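Local coordinates for TT1696 protein (Thermus thermophilus, PDB 1UFB) that is of unknown function but has a helical HEPN fold and may bind DNA, at residues A37-L42 with W54-L59. Sequence-based numbering, arbitrary orientation.
Sequences AAEAAL and WGHSIL
Glu39, on helix 27-48 of this HEPN helical bundle, reaches across to His56 in the loop leading into the short helix 58-63. CG of Glu39 stands anti to the backbone N (chi1 -170°) and the chain stays extended beyond it, which carries the carboxylate out to the imidazole. His56 ND1 gives its N-H to Glu39 OE1 at 2.7 Å in a nearly straight bond (165°). The acceptor lies close to the ring plane at its edge, whereas the N-H comes down on OE1 from above the carboxylate, the two planes being turned 55° apart. The His56 ring also stacks with Tyr86. Gln35 also bonds to OE1; Lys43 makes a salt bridge to OE2, and Tyr91 of the second subunit a hydrogen bond to it, so this buried carboxylate ties loop, helix and dimer partner together. With an alanine here, His56 ND1 is likely to lose its acceptor, Lys43 its anionic partner and Tyr91 of the second subunit its bond to OE2. Beside this polar cluster, Ile58 in the first turn of helix 58-63 sets CB toward helix 27-48. Its CG2 branch, anti to the carbonyl carbon, meets Ala38 CB at 4.1 Å. The Ile58 and Leu42 side chains cross at about a right angle, with Ile58 CD1 3.8 Å from Leu42 CD1.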
ATOM      1  N   ALA A  37       5.508   7.359   2.507  1.00 22.34           N
ATOM      2  CA  ALA A  37       5.797   8.809   2.609  1.00 21.03           C
ATOM      3  C   ALA A  37       7.260   9.021   2.263  1.00 19.83           C
ATOM      4  O   ALA A  37       7.594   9.905   1.462  1.00 21.88           O
ATOM      5  CB  ALA A  37       5.546   9.317   4.026  1.00 20.92           C
ATOM      6  N   ALA A  38       8.133   8.205   2.865  1.00 20.01           N
ATOM      7  CA  ALA A  38       9.566   8.368   2.596  1.00 22.06           C
ATOM      8  C   ALA A  38       9.925   8.153   1.128  1.00 22.37           C
ATOM      9  O   ALA A  38      10.713   8.893   0.518  1.00 23.04           O
ATOM     10  CB  ALA A  38      10.407   7.397   3.477  1.00 22.75           C
ATOM     11  N   GLU A  39       9.327   7.122   0.548  1.00 20.30           N
ATOM     12  CA  GLU A  39       9.576   6.777  -0.833  1.00 21.50           C
ATOM     13  C   GLU A  39       9.155   7.937  -1.775  1.00 21.78           C
ATOM     14  O   GLU A  39       9.898   8.368  -2.704  1.00 23.55           O
ATOM     15  CB  GLU A  39       8.730   5.479  -1.136  1.00 20.61           C
ATOM     16  CG  GLU A  39       9.100   4.864  -2.534  1.00 21.35           C
ATOM     17  CD  GLU A  39       8.104   3.804  -3.002  1.00 21.35           C
ATOM     18  OE1 GLU A  39       7.949   2.782  -2.335  1.00 20.94           O
ATOM     19  OE2 GLU A  39       7.497   3.993  -4.071  1.00 20.14           O
ATOM     20  N   ALA A  40       7.917   8.389  -1.604  1.00 19.50           N
ATOM     21  CA  ALA A  40       7.366   9.474  -2.469  1.00 21.43           C
ATOM     22  C   ALA A  40       8.220  10.794  -2.309  1.00 22.75           C
ATOM     23  O   ALA A  40       8.528  11.495  -3.330  1.00 25.05           O
ATOM     24  CB  ALA A  40       5.847   9.734  -2.095  1.00 20.76           C
ATOM     25  N   ALA A  41       8.617  11.077  -1.077  1.00 23.61           N
ATOM     26  CA  ALA A  41       9.420  12.303  -0.824  1.00 22.97           C
ATOM     27  C   ALA A  41      10.734  12.195  -1.551  1.00 23.27           C
ATOM     28  O   ALA A  41      11.145  13.174  -2.226  1.00 26.25           O
ATOM     29  CB  ALA A  41       9.684  12.492   0.665  1.00 22.50           C
ATOM     30  N   LEU A  42      11.419  11.028  -1.450  1.00 22.20           N
ATOM     31  CA  LEU A  42      12.687  10.896  -2.141  1.00 22.30           C
ATOM     32  C   LEU A  42      12.504  10.887  -3.644  1.00 24.20           C
ATOM     33  O   LEU A  42      13.314  11.431  -4.340  1.00 24.93           O
ATOM     34  CB  LEU A  42      13.478   9.666  -1.659  1.00 23.31           C
ATOM     35  CG  LEU A  42      13.997   9.846  -0.224  1.00 23.42           C
ATOM     36  CD1 LEU A  42      14.570   8.603   0.332  1.00 18.40           C
ATOM     37  CD2 LEU A  42      15.123  10.940  -0.252  1.00 24.51           C
ATOM     38  N   TRP A  54      13.236   4.890  -9.078  1.00 29.78           N
ATOM     39  CA  TRP A  54      12.247   3.808  -9.058  1.00 28.37           C
ATOM     40  C   TRP A  54      12.401   2.955  -7.845  1.00 26.41           C
ATOM     41  O   TRP A  54      13.389   3.036  -7.124  1.00 26.90           O
ATOM     42  CB  TRP A  54      12.496   2.866 -10.237  1.00 33.21           C
ATOM     43  CG  TRP A  54      12.456   3.523 -11.537  1.00 34.80           C
ATOM     44  CD1 TRP A  54      13.522   4.019 -12.228  1.00 36.25           C
ATOM     45  CD2 TRP A  54      11.287   3.913 -12.246  1.00 37.81           C
ATOM     46  NE1 TRP A  54      13.086   4.714 -13.328  1.00 38.47           N
ATOM     47  CE2 TRP A  54      11.716   4.669 -13.369  1.00 37.70           C
ATOM     48  CE3 TRP A  54       9.904   3.707 -12.040  1.00 40.39           C
ATOM     49  CZ2 TRP A  54      10.827   5.217 -14.289  1.00 37.87           C
ATOM     50  CZ3 TRP A  54       9.023   4.243 -12.934  1.00 42.52           C
ATOM     51  CH2 TRP A  54       9.487   5.001 -14.067  1.00 43.04           C
ATOM     52  N   GLY A  55      11.445   2.047  -7.722  1.00 24.87           N
ATOM     53  CA  GLY A  55      11.509   1.054  -6.682  1.00 24.40           C
ATOM     54  C   GLY A  55      10.989   1.456  -5.312  1.00 22.48           C
ATOM     55  O   GLY A  55      10.426   2.530  -5.098  1.00 21.53           O
ATOM     56  N   HIS A  56      11.221   0.574  -4.361  1.00 21.58           N
ATOM     57  CA  HIS A  56      10.716   0.792  -3.006  1.00 24.63           C
ATOM     58  C   HIS A  56      11.767   0.837  -1.930  1.00 25.60           C
ATOM     59  O   HIS A  56      11.434   0.990  -0.782  1.00 24.57           O
ATOM     60  CB  HIS A  56       9.665  -0.315  -2.724  1.00 20.69           C
ATOM     61  CG  HIS A  56       8.625  -0.365  -3.790  1.00 24.47           C
ATOM     62  ND1 HIS A  56       7.741   0.684  -3.985  1.00 23.14           N
ATOM     63  CD2 HIS A  56       8.409  -1.252  -4.805  1.00 23.04           C
ATOM     64  CE1 HIS A  56       7.024   0.452  -5.069  1.00 22.70           C
ATOM     65  NE2 HIS A  56       7.410  -0.710  -5.589  1.00 25.04           N
ATOM     66  N   SER A  57      13.040   0.831  -2.332  1.00 25.44           N
ATOM     67  CA  SER A  57      14.141   0.867  -1.373  1.00 23.78           C
ATOM     68  C   SER A  57      14.544   2.299  -1.036  1.00 23.80           C
ATOM     69  O   SER A  57      15.163   2.974  -1.873  1.00 24.05           O
ATOM     70  CB  SER A  57      15.375   0.170  -1.962  1.00 21.12           C
ATOM     71  OG  SER A  57      16.522   0.486  -1.140  1.00 22.96           O
ATOM     72  N   ILE A  58      14.219   2.780   0.158  1.00 22.43           N
ATOM     73  CA  ILE A  58      14.667   4.111   0.401  1.00 23.30           C
ATOM     74  C   ILE A  58      16.242   4.157   0.543  1.00 25.18           C
ATOM     75  O   ILE A  58      16.907   5.201   0.311  1.00 23.55           O
ATOM     76  CB  ILE A  58      13.838   4.797   1.547  1.00 30.71           C
ATOM     77  CG1 ILE A  58      14.580   4.782   2.768  1.00 32.97           C
ATOM     78  CG2 ILE A  58      12.303   4.299   1.649  1.00 27.85           C
ATOM     79  CD1 ILE A  58      14.514   6.114   3.168  1.00 27.26           C
ATOM     80  N   LEU A  59      16.848   3.004   0.814  1.00 26.31           N
ATOM     81  CA  LEU A  59      18.336   2.923   0.797  1.00 27.09           C
ATOM     82  C   LEU A  59      18.840   3.257  -0.616  1.00 26.45           C
ATOM     83  O   LEU A  59      19.807   4.033  -0.774  1.00 29.00           O
ATOM     84  CB  LEU A  59      18.833   1.514   1.143  1.00 29.94           C
ATOM     85  CG  LEU A  59      19.146   1.162   2.599  1.00 33.56           C
ATOM     86  CD1 LEU A  59      19.822  -0.243   2.656  1.00 29.02           C
ATOM     87  CD2 LEU A  59      20.178   2.238   3.160  1.00 31.68           C
TER